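Local coordinates for long form salivary protein D7L1 (Anopheles stephensi, PDB 3NHI) that modulates mosquito blood feeding by binding and sequestering host mediators, including cysteinyl leukotrienes and stable thromboxane A2 analogues, at residues 155-160 with 289-294; 188-193 with 237-242; 197-202 with 256-261; 209-214 with 225-230. All blocks are in the same frame, centred on the assembly; numbering follows the deposited sequence. Where two conformers were deposited one is given.

Contact 1 of 4, residues 155-160 with 289-294; sequences FHAYCE and KLNTTV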
# COMPACT_ATOMS: atom_id res chain seq x y z
N PHE A 155 -6.79 5.95 5.92
CA PHE A 155 -7.52 4.74 6.20
C PHE A 155 -8.37 4.86 7.45
O PHE A 155 -9.48 4.34 7.49
CB PHE A 155 -6.63 3.48 6.22
CG PHE A 155 -6.73 2.68 4.95
CD1 PHE A 155 -7.94 2.06 4.61
CD2 PHE A 155 -5.65 2.58 4.07
CE1 PHE A 155 -8.07 1.35 3.41
CE2 PHE A 155 -5.77 1.86 2.87
CZ PHE A 155 -6.98 1.25 2.54
N HIS A 156 -7.87 5.59 8.45
CA HIS A 156 -8.64 5.74 9.68
C HIS A 156 -9.98 6.44 9.41
O HIS A 156 -11.00 6.03 9.94
CB HIS A 156 -7.84 6.48 10.75
CG HIS A 156 -6.52 5.84 11.07
ND1 HIS A 156 -5.55 5.63 10.11
CD2 HIS A 156 -6.00 5.41 12.24
CE1 HIS A 156 -4.50 5.07 10.69
NE2 HIS A 156 -4.74 4.93 11.98
N ALA A 157 -9.97 7.47 8.56
CA ALA A 157 -11.21 8.17 8.23
C ALA A 157 -12.13 7.34 7.34
O ALA A 157 -13.35 7.31 7.56
CB ALA A 157 -10.90 9.50 7.57
N TYR A 158 -11.55 6.68 6.33
CA TYR A 158 -12.30 5.79 5.47
C TYR A 158 -13.02 4.71 6.28
O TYR A 158 -14.22 4.45 6.10
CB TYR A 158 -11.36 5.17 4.42
CG TYR A 158 -12.01 4.07 3.62
CD1 TYR A 158 -12.70 4.35 2.44
CD2 TYR A 158 -11.98 2.74 4.07
CE1 TYR A 158 -13.32 3.33 1.71
CE2 TYR A 158 -12.60 1.73 3.36
CZ TYR A 158 -13.26 2.02 2.19
OH TYR A 158 -13.87 0.99 1.52
N CYS A 159 -12.28 4.10 7.20
CA CYS A 159 -12.80 3.01 8.02
C CYS A 159 -13.82 3.49 9.05
O CYS A 159 -14.80 2.80 9.31
CB CYS A 159 -11.64 2.28 8.70
SG CYS A 159 -10.53 1.46 7.51
N GLU A 160 -13.59 4.67 9.63
CA GLU A 160 -14.57 5.28 10.55
C GLU A 160 -15.94 5.42 9.88
O GLU A 160 -16.97 5.06 10.48
CB GLU A 160 -14.07 6.63 11.05
CG GLU A 160 -15.03 7.32 12.04
CD GLU A 160 -14.71 8.78 12.30
OE1 GLU A 160 -13.86 9.36 11.59
OE2 GLU A 160 -15.33 9.35 13.22
N LYS A 289 -4.76 19.23 6.95
CA LYS A 289 -4.90 19.59 5.54
C LYS A 289 -5.64 18.53 4.72
O LYS A 289 -6.04 18.79 3.59
CB LYS A 289 -3.52 19.82 4.92
CG LYS A 289 -2.76 20.98 5.54
CD LYS A 289 -1.27 20.96 5.20
CE LYS A 289 -0.97 21.55 3.82
NZ LYS A 289 -0.97 20.51 2.75
N LEU A 290 -5.80 17.34 5.30
CA LEU A 290 -6.32 16.19 4.56
C LEU A 290 -7.60 15.67 5.21
O LEU A 290 -8.04 16.17 6.24
CB LEU A 290 -5.24 15.10 4.48
CG LEU A 290 -3.95 15.51 3.75
CD1 LEU A 290 -2.84 14.51 4.00
CD2 LEU A 290 -4.17 15.72 2.24
N ASN A 291 -8.20 14.65 4.59
CA ASN A 291 -9.41 14.04 5.12
C ASN A 291 -9.03 12.94 6.11
O ASN A 291 -8.91 11.76 5.76
CB ASN A 291 -10.28 13.51 3.96
CG ASN A 291 -11.57 12.86 4.44
OD1 ASN A 291 -11.96 12.97 5.59
ND2 ASN A 291 -12.24 12.17 3.52
N THR A 292 -8.82 13.35 7.36
CA THR A 292 -8.32 12.47 8.41
C THR A 292 -9.20 12.54 9.65
O THR A 292 -10.21 13.26 9.68
CB THR A 292 -6.89 12.84 8.84
OG1 THR A 292 -6.94 14.09 9.54
CG2 THR A 292 -5.97 12.96 7.65
N THR A 293 -8.81 11.81 10.69
CA THR A 293 -9.56 11.76 11.94
C THR A 293 -8.96 12.66 13.01
O THR A 293 -9.25 12.51 14.19
CB THR A 293 -9.67 10.31 12.48
OG1 THR A 293 -8.37 9.79 12.74
CG2 THR A 293 -10.41 9.41 11.50
N VAL A 294 -8.14 13.62 12.58
CA VAL A 294 -7.45 14.55 13.48
C VAL A 294 -8.42 15.48 14.22
O VAL A 294 -9.51 15.77 13.73
CB VAL A 294 -6.35 15.35 12.72
CG1 VAL A 294 -6.96 16.45 11.85
CG2 VAL A 294 -5.29 15.91 13.67
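A157 and T293 make the tight part of this contact, where the chain beyond helix 280-288, close to the C terminus, lies against the first turns of helix 155-163 in the all-helical odorant-binding fold of the PBP/GOBP family. Two turns shape the incoming chain: N291 centres an inverse gamma turn, and T292 makes an ST turn in which OG1 accepts from the backbone N of V294 at 3.3 Å; the same hydroxyl is bonded to the carbonyl O of M287 in helix 280-288. The backbones come close, with 5.2 Å between the CA atoms of A157 and T292, which the small alanine permits. CB of A157 faces the loop and packs against the carbonyl O of N291 at 3.5 Å.

The methyl of T293 completes the close packing. With its CG2 anti to the carbonyl carbon and OG1 between the backbone N and that carbon (chi1 61°), the methyl is turned onto the helix, 3.5 Å from N of A157, whose own hydrogen bond goes to OG of S154. The hydroxyl, buried beside CB of H156, is bonded instead to E262 and R176, so that one threonine serves an apolar and a polar surface at once.

Packing thins toward the exposed N291. Of its side chain, OD1 comes nearest, 4.1 Å from CB of A157, while its backbone is bonded to G152 and S154. At the other limit the partly exposed E160 stretches its chain past T293 in the opposite sense; OE2 is bonded to OG of S170, and OE1 rests 3.5 Å from CG2 of T293.

Contact 2 of 4, residues 188-193 with 237-242; sequences DAIDCI and EAYDYY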
# COMPACT_ATOMS: atom_id res chain seq x y z
N ASP A 188 -14.59 -3.22 14.25
CA ASP A 188 -14.67 -3.17 12.80
C ASP A 188 -13.72 -2.12 12.22
O ASP A 188 -12.96 -2.41 11.28
CB ASP A 188 -16.09 -2.91 12.33
CG ASP A 188 -16.20 -2.94 10.83
OD1 ASP A 188 -16.15 -4.05 10.25
OD2 ASP A 188 -16.29 -1.86 10.21
N ALA A 189 -13.77 -0.90 12.77
CA ALA A 189 -12.88 0.16 12.31
C ALA A 189 -11.42 -0.27 12.37
O ALA A 189 -10.67 -0.07 11.41
CB ALA A 189 -13.10 1.43 13.12
N ILE A 190 -11.03 -0.88 13.49
CA ILE A 190 -9.64 -1.28 13.69
C ILE A 190 -9.22 -2.40 12.73
O ILE A 190 -8.09 -2.40 12.23
CB ILE A 190 -9.35 -1.60 15.18
CG1 ILE A 190 -9.47 -0.33 16.05
CG2 ILE A 190 -7.96 -2.20 15.36
CD1 ILE A 190 -8.54 0.85 15.66
N ASP A 191 -10.12 -3.35 12.45
CA ASP A 191 -9.83 -4.37 11.45
C ASP A 191 -9.59 -3.74 10.08
O ASP A 191 -8.62 -4.06 9.38
CB ASP A 191 -10.94 -5.42 11.39
CG ASP A 191 -10.65 -6.49 10.38
OD1 ASP A 191 -11.34 -6.52 9.34
OD2 ASP A 191 -9.72 -7.29 10.60
N CYS A 192 -10.47 -2.81 9.71
CA CYS A 192 -10.38 -2.12 8.43
C CYS A 192 -9.06 -1.34 8.36
O CYS A 192 -8.38 -1.32 7.32
CB CYS A 192 -11.62 -1.23 8.28
SG CYS A 192 -11.64 -0.13 6.86
N ILE A 193 -8.68 -0.70 9.46
CA ILE A 193 -7.45 0.08 9.48
C ILE A 193 -6.22 -0.82 9.40
O ILE A 193 -5.30 -0.56 8.63
CB ILE A 193 -7.39 0.99 10.71
CG1 ILE A 193 -8.48 2.07 10.60
CG2 ILE A 193 -6.03 1.65 10.84
CD1 ILE A 193 -8.80 2.76 11.93
N GLU A 237 -7.40 -11.16 16.48
CA GLU A 237 -8.11 -10.12 15.73
C GLU A 237 -7.33 -8.82 15.77
O GLU A 237 -6.59 -8.57 16.73
CB GLU A 237 -9.52 -9.90 16.28
CG GLU A 237 -10.38 -11.15 16.20
CD GLU A 237 -11.78 -10.98 16.75
OE1 GLU A 237 -12.15 -9.87 17.20
OE2 GLU A 237 -12.53 -11.99 16.74
N ALA A 238 -7.49 -8.00 14.73
CA ALA A 238 -6.87 -6.68 14.70
C ALA A 238 -7.07 -5.93 16.01
O ALA A 238 -6.12 -5.40 16.58
CB ALA A 238 -7.40 -5.87 13.53
N TYR A 239 -8.32 -5.90 16.49
CA TYR A 239 -8.63 -5.20 17.74
C TYR A 239 -7.84 -5.72 18.93
O TYR A 239 -7.41 -4.93 19.77
CB TYR A 239 -10.13 -5.24 18.04
CG TYR A 239 -10.49 -4.41 19.25
CD1 TYR A 239 -10.44 -3.01 19.19
CD2 TYR A 239 -10.83 -5.01 20.45
CE1 TYR A 239 -10.75 -2.23 20.29
CE2 TYR A 239 -11.15 -4.24 21.56
CZ TYR A 239 -11.10 -2.85 21.47
OH TYR A 239 -11.40 -2.08 22.58
N ASP A 240 -7.61 -7.03 18.98
CA ASP A 240 -6.80 -7.62 20.06
C ASP A 240 -5.39 -7.06 20.08
O ASP A 240 -4.89 -6.66 21.14
CB ASP A 240 -6.78 -9.14 19.97
CG ASP A 240 -8.17 -9.74 20.04
OD1 ASP A 240 -8.99 -9.28 20.87
OD2 ASP A 240 -8.44 -10.68 19.27
N TYR A 241 -4.75 -7.01 18.91
CA TYR A 241 -3.39 -6.47 18.81
C TYR A 241 -3.33 -4.99 19.14
O TYR A 241 -2.43 -4.53 19.84
CB TYR A 241 -2.79 -6.73 17.42
CG TYR A 241 -2.64 -8.20 17.11
CD1 TYR A 241 -3.35 -8.78 16.07
CD2 TYR A 241 -1.81 -9.01 17.88
CE1 TYR A 241 -3.24 -10.13 15.80
CE2 TYR A 241 -1.68 -10.36 17.61
CZ TYR A 241 -2.39 -10.92 16.55
OH TYR A 241 -2.28 -12.26 16.28
N TYR A 242 -4.33 -4.25 18.67
CA TYR A 242 -4.46 -2.84 18.98
C TYR A 242 -4.54 -2.60 20.50
O TYR A 242 -3.82 -1.76 21.03
CB TYR A 242 -5.70 -2.32 18.25
CG TYR A 242 -6.10 -0.89 18.50
CD1 TYR A 242 -5.33 0.18 18.03
CD2 TYR A 242 -7.27 -0.60 19.19
CE1 TYR A 242 -5.72 1.49 18.26
CE2 TYR A 242 -7.67 0.71 19.40
CZ TYR A 242 -6.89 1.75 18.94
OH TYR A 242 -7.27 3.06 19.16
O HOH W 1 -9.18 -8.95 12.62
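I190 dominates the crossing of helices 184-196 and 238-246, with A238 and Y242 as its principal partners; the three show how one branched side chain can fill the angle between nearly perpendicular helices. The axes of the two short segments pass 8.6 Å apart at 91°. With CG1 of I190 anti to the carbonyl carbon (chi1 -66°), CG2 falls anti to the backbone N and meets CB of Y242 at 3.7 Å, while CG1 and CD1 continue across the tyrosine. CD1 ends over the centre of the Y242 ring, 3.7 Å from the centroid and 8° off the normal, a well-centred CH-pi contact. CG1 also meets the edge of the Y239 ring.

A238 is the point of closest backbone approach. Its CB lies 3.5 Å from CA of D191, the methyl sitting directly against the backbone where the CA atoms of D191 and A238 are 5.0 Å apart. Beside this apolar patch the chemistry turns polar: a water donates to OD2 of D191 at 2.7 Å and accepts from N of A238 at 2.9 Å, satisfying an amide of the first turn, which has no i-4 carbonyl of its own helix to bond.

Y239 is anchored through its OH to the backbone N of G182. Helix 155-163 adjoins the other flank of helix 184-196, tied to it by the C159–C192 disulfide, and F254 of helix 251-266 touches Y242.

Contact 3 of 4, residues 197-202 with 256-261; sequences LRYMDD and NAFDFH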
# COMPACT_ATOMS: atom_id res chain seq x y z
N LEU A 197 -3.48 -0.55 6.48
CA LEU A 197 -2.07 -0.25 6.77
C LEU A 197 -1.15 -1.44 6.50
O LEU A 197 0.06 -1.33 6.69
CB LEU A 197 -1.90 0.20 8.22
CG LEU A 197 -2.73 1.38 8.72
CD1 LEU A 197 -2.25 1.81 10.10
CD2 LEU A 197 -2.77 2.56 7.76
N ARG A 198 -1.74 -2.56 6.08
CA ARG A 198 -1.01 -3.80 5.77
C ARG A 198 -0.34 -4.41 7.01
O ARG A 198 0.61 -5.17 6.91
CB ARG A 198 -0.01 -3.59 4.62
CG ARG A 198 -0.64 -3.69 3.21
CD ARG A 198 -1.69 -2.59 2.89
NE ARG A 198 -2.06 -2.64 1.48
CZ ARG A 198 -2.89 -1.79 0.88
NH1 ARG A 198 -3.46 -0.80 1.56
NH2 ARG A 198 -3.15 -1.92 -0.41
N TYR A 199 -0.87 -4.06 8.18
CA TYR A 199 -0.53 -4.77 9.43
C TYR A 199 -1.01 -6.22 9.39
O TYR A 199 -0.44 -7.09 10.06
CB TYR A 199 -1.22 -4.09 10.61
CG TYR A 199 -0.63 -2.81 11.12
CD1 TYR A 199 0.43 -2.15 10.47
CD2 TYR A 199 -1.17 -2.22 12.26
CE1 TYR A 199 0.95 -0.96 10.98
CE2 TYR A 199 -0.67 -1.04 12.77
CZ TYR A 199 0.40 -0.41 12.14
OH TYR A 199 0.87 0.77 12.68
N MET A 200 -2.10 -6.46 8.68
CA MET A 200 -2.67 -7.79 8.53
C MET A 200 -3.21 -7.94 7.13
O MET A 200 -3.59 -6.95 6.49
CB MET A 200 -3.83 -8.00 9.52
CG MET A 200 -3.43 -7.89 10.97
SD MET A 200 -4.78 -8.20 12.12
CE MET A 200 -4.78 -9.99 12.14
N ASP A 201 -3.23 -9.17 6.65
CA ASP A 201 -3.88 -9.49 5.38
C ASP A 201 -4.52 -10.86 5.51
O ASP A 201 -4.70 -11.35 6.62
CB ASP A 201 -2.91 -9.36 4.19
CG ASP A 201 -1.81 -10.41 4.17
OD1 ASP A 201 -0.94 -10.28 3.28
OD2 ASP A 201 -1.80 -11.35 4.99
N ASP A 202 -4.88 -11.47 4.38
CA ASP A 202 -5.53 -12.79 4.41
C ASP A 202 -4.66 -13.90 5.04
O ASP A 202 -5.18 -14.94 5.45
CB ASP A 202 -6.02 -13.19 3.01
CG ASP A 202 -7.24 -12.38 2.56
OD1 ASP A 202 -7.86 -11.68 3.39
OD2 ASP A 202 -7.58 -12.46 1.35
N ASN A 256 2.17 7.42 18.46
CA ASN A 256 2.93 8.25 17.52
C ASN A 256 3.14 7.53 16.18
O ASN A 256 3.02 8.15 15.12
CB ASN A 256 4.26 8.68 18.13
CG ASN A 256 4.08 9.62 19.32
OD1 ASN A 256 3.02 10.22 19.48
ND2 ASN A 256 5.12 9.75 20.13
N ALA A 257 3.43 6.24 16.23
CA ALA A 257 3.64 5.43 15.03
C ALA A 257 2.36 5.29 14.21
O ALA A 257 2.38 5.43 12.99
CB ALA A 257 4.18 4.06 15.41
N PHE A 258 1.25 5.04 14.90
CA PHE A 258 -0.05 4.82 14.26
C PHE A 258 -0.58 6.14 13.69
O PHE A 258 -1.15 6.15 12.59
CB PHE A 258 -0.98 4.25 15.32
CG PHE A 258 -2.20 3.52 14.80
CD1 PHE A 258 -2.11 2.41 13.96
CD2 PHE A 258 -3.44 3.89 15.29
CE1 PHE A 258 -3.28 1.70 13.57
CE2 PHE A 258 -4.60 3.21 14.92
CZ PHE A 258 -4.52 2.11 14.07
N ASP A 259 -0.38 7.24 14.41
CA ASP A 259 -0.78 8.57 13.93
C ASP A 259 0.04 8.95 12.69
O ASP A 259 -0.51 9.48 11.72
CB ASP A 259 -0.58 9.65 15.00
CG ASP A 259 -1.52 9.52 16.19
OD1 ASP A 259 -2.51 8.76 16.12
OD2 ASP A 259 -1.27 10.22 17.20
N PHE A 260 1.34 8.65 12.70
CA PHE A 260 2.16 8.95 11.52
C PHE A 260 1.69 8.13 10.33
O PHE A 260 1.59 8.65 9.21
CB PHE A 260 3.65 8.71 11.82
CG PHE A 260 4.58 9.16 10.71
CD1 PHE A 260 4.36 10.34 10.01
CD2 PHE A 260 5.70 8.41 10.42
CE1 PHE A 260 5.25 10.76 9.01
CE2 PHE A 260 6.60 8.82 9.43
CZ PHE A 260 6.38 10.00 8.73
N HIS A 261 1.35 6.86 10.57
CA HIS A 261 0.82 6.06 9.47
C HIS A 261 -0.56 6.56 9.03
O HIS A 261 -0.87 6.50 7.83
CB HIS A 261 0.81 4.56 9.78
CG HIS A 261 0.89 3.70 8.55
ND1 HIS A 261 1.29 2.38 8.61
CD2 HIS A 261 0.64 3.96 7.24
CE1 HIS A 261 1.26 1.86 7.39
NE2 HIS A 261 0.87 2.79 6.55
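L197 and H261 approach from opposite directions, and the leucine meets the imidazole over one of its faces. CD2 of L197 stands over the ring centre, 3.8 Å from the centroid and 12° off the normal, a CH-pi contact; CB of the same residue lies over a face as well, 3.7 Å from CE1 of H261. The fork at CG of L197 (chi2 -170°) divides the two methyls between two aromatic partners: CD2 goes to the histidine, whereas CD1 reaches CE1 of F258 at 3.6 Å, the leucine and phenylalanine side chains crossing at about a right angle.

Y199 enters alongside. Its OH lies in the plane of the F258 ring, at the edge, 3.6 Å from CD1, and its CE2 packs on CE1 of F258 at 3.9 Å. The tyrosine and H261 slide past each other in opposite directions, CE1 of Y199 coming within 4.1 Å of ND1 of H261.

The polar ends converge outside the two segments. The hydroxyl of Y199 and ND1 of H261 are both bonded to OD2 of D213 on helix 207-216, so a single carboxylate oxygen fixes both rings; its charge, shared with R264, probably helps keep a hydrogen on ND1.

Just past helix 184-196, R198 has positive phi (65°) and completes a Schellman motif, after which the chain runs to strand 200-201. Leucine and aromatic residues joined in this way, with a buried polar network at one side, form part of the interior of an odorant-binding-type helical domain.

Contact 4 of 4, residues 209-214 with 225-230; sequences EIVRDF and EVRSVL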
# COMPACT_ATOMS: atom_id res chain seq x y z
N GLU A 209 5.64 -5.36 9.61
CA GLU A 209 5.02 -4.11 9.17
C GLU A 209 4.76 -3.17 10.34
O GLU A 209 4.94 -1.96 10.23
CB GLU A 209 3.73 -4.37 8.39
CG GLU A 209 3.94 -5.02 7.04
CD GLU A 209 4.94 -4.27 6.16
OE1 GLU A 209 5.63 -4.94 5.36
OE2 GLU A 209 5.04 -3.03 6.26
N ILE A 210 4.33 -3.73 11.46
CA ILE A 210 4.15 -2.91 12.66
C ILE A 210 5.52 -2.39 13.14
O ILE A 210 5.66 -1.20 13.47
CB ILE A 210 3.36 -3.65 13.75
CG1 ILE A 210 1.96 -3.99 13.21
CG2 ILE A 210 3.29 -2.85 15.05
CD1 ILE A 210 1.07 -4.81 14.18
N VAL A 211 6.54 -3.26 13.15
CA VAL A 211 7.89 -2.83 13.49
C VAL A 211 8.34 -1.69 12.57
O VAL A 211 8.94 -0.72 13.05
CB VAL A 211 8.88 -4.01 13.45
CG1 VAL A 211 10.33 -3.53 13.55
CG2 VAL A 211 8.57 -4.98 14.59
N ARG A 212 8.05 -1.79 11.27
CA ARG A 212 8.45 -0.75 10.30
C ARG A 212 7.92 0.62 10.72
O ARG A 212 8.62 1.62 10.60
CB ARG A 212 7.96 -1.11 8.90
CG ARG A 212 8.49 -0.20 7.80
CD ARG A 212 7.97 -0.71 6.47
NE ARG A 212 8.55 -0.04 5.31
CZ ARG A 212 7.98 0.98 4.68
NH1 ARG A 212 6.84 1.49 5.12
NH2 ARG A 212 8.56 1.51 3.61
N ASP A 213 6.70 0.65 11.25
CA ASP A 213 6.12 1.92 11.70
C ASP A 213 6.84 2.52 12.91
O ASP A 213 6.92 3.75 13.03
CB ASP A 213 4.63 1.75 12.01
CG ASP A 213 3.76 1.82 10.76
OD1 ASP A 213 4.30 1.99 9.66
OD2 ASP A 213 2.53 1.75 10.91
N PHE A 214 7.36 1.67 13.80
CA PHE A 214 8.21 2.16 14.89
C PHE A 214 9.57 2.63 14.37
O PHE A 214 10.11 3.63 14.85
CB PHE A 214 8.37 1.09 15.98
CG PHE A 214 7.16 0.93 16.85
CD1 PHE A 214 6.05 0.20 16.41
CD2 PHE A 214 7.13 1.50 18.12
CE1 PHE A 214 4.93 0.05 17.23
CE2 PHE A 214 6.02 1.34 18.94
CZ PHE A 214 4.91 0.62 18.49
N GLU A 225 10.62 -5.08 21.88
CA GLU A 225 9.44 -4.86 22.71
C GLU A 225 8.16 -4.93 21.89
O GLU A 225 7.16 -5.47 22.34
CB GLU A 225 9.51 -3.51 23.44
CG GLU A 225 10.73 -3.33 24.33
CD GLU A 225 10.99 -4.52 25.23
OE1 GLU A 225 10.21 -4.72 26.20
OE2 GLU A 225 11.99 -5.24 24.99
N VAL A 226 8.21 -4.38 20.67
CA VAL A 226 7.07 -4.44 19.76
C VAL A 226 6.75 -5.92 19.47
O VAL A 226 5.61 -6.35 19.59
CB VAL A 226 7.34 -3.68 18.45
CG1 VAL A 226 6.19 -3.87 17.45
CG2 VAL A 226 7.58 -2.20 18.73
N ARG A 227 7.78 -6.69 19.15
CA ARG A 227 7.62 -8.11 18.88
C ARG A 227 7.06 -8.85 20.09
O ARG A 227 6.15 -9.67 19.94
CB ARG A 227 8.95 -8.72 18.42
CG ARG A 227 9.33 -8.23 17.04
CD ARG A 227 10.59 -8.88 16.46
NE ARG A 227 10.95 -8.18 15.22
CZ ARG A 227 10.43 -8.43 14.01
NH1 ARG A 227 9.55 -9.40 13.84
NH2 ARG A 227 10.81 -7.70 12.97
N SER A 228 7.59 -8.54 21.27
CA SER A 228 7.14 -9.17 22.52
C SER A 228 5.67 -8.87 22.83
O SER A 228 4.91 -9.75 23.24
CB SER A 228 8.02 -8.69 23.69
OG SER A 228 7.52 -9.16 24.93
N VAL A 229 5.27 -7.62 22.67
CA VAL A 229 3.89 -7.22 22.95
C VAL A 229 2.91 -7.93 22.00
O VAL A 229 1.86 -8.42 22.43
CB VAL A 229 3.73 -5.68 22.90
CG1 VAL A 229 2.27 -5.28 22.89
CG2 VAL A 229 4.45 -5.04 24.08
N LEU A 230 3.26 -8.00 20.72
CA LEU A 230 2.42 -8.71 19.77
C LEU A 230 2.40 -10.22 20.05
O LEU A 230 1.34 -10.86 20.01
CB LEU A 230 2.87 -8.44 18.34
CG LEU A 230 2.71 -6.99 17.86
CD1 LEU A 230 3.44 -6.77 16.54
CD2 LEU A 230 1.23 -6.60 17.73
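Helices 207-216 and 223-231 run roughly antiparallel, the axes of the two short segments passing 10.0 Å apart at 141°, and V211 and V226 mark their nearest CA atoms at 6.5 Å. V226 is the central side chain. Its two methyls have separate tasks: with CG1 anti to the backbone N (chi1 175°), that branch lies between I210 and V211, at 3.9 Å from CG2 of each, and CG2 is directed onto F214. There CG2 stands over the middle of the phenyl ring, 3.5 Å from the centroid and 5° off the normal, a centred CH-pi contact. The edge of the same ring meets the carbonyl O of I210, one turn back in its own helix.

These two helices follow one another in the chain, so the pair is a helical hairpin within the PBP/GOBP-type domain, and its interior is apolar. I210 and L230 extend it, reaching toward each other tip to tip, CD1 of I210 to CD1 of L230 at 3.9 Å. L230 also touches Y241 and L245 of helix 238-246, while H253 and F254 of helix 251-266 adjoin F214.

Along the margin the character changes. R227, its chain extended from CG to NE, crosses V211 at about a right angle and lays one face of its guanidinium over CG2 of V211, with NH2 at 3.9 Å from that methyl. The charge is met by E223 from its own helix and by D208 from the other, both through NH2.

In the fold
Contacts 2, 3 and 4 are buried, whereas contact 1 is only partly so, and its loop meets its helix mainly through a threonine methyl and an alanine. Helix 184-196 carries contact 2, and the turn that ends it supplies contact 3; helix 251-266 supplies the other side of contact 3 and also borders contact 1, where H156 meets F258 edge-to-face. Contacts 2, 3 and 4 each set a methyl over a flat ring, but what borders it differs: a bridging water in contact 2, an arginine paired with acids outside the two segments in contact 4. In contact 3, nearest the chain centre, both polar ends go to D213, itself a residue of contact 4.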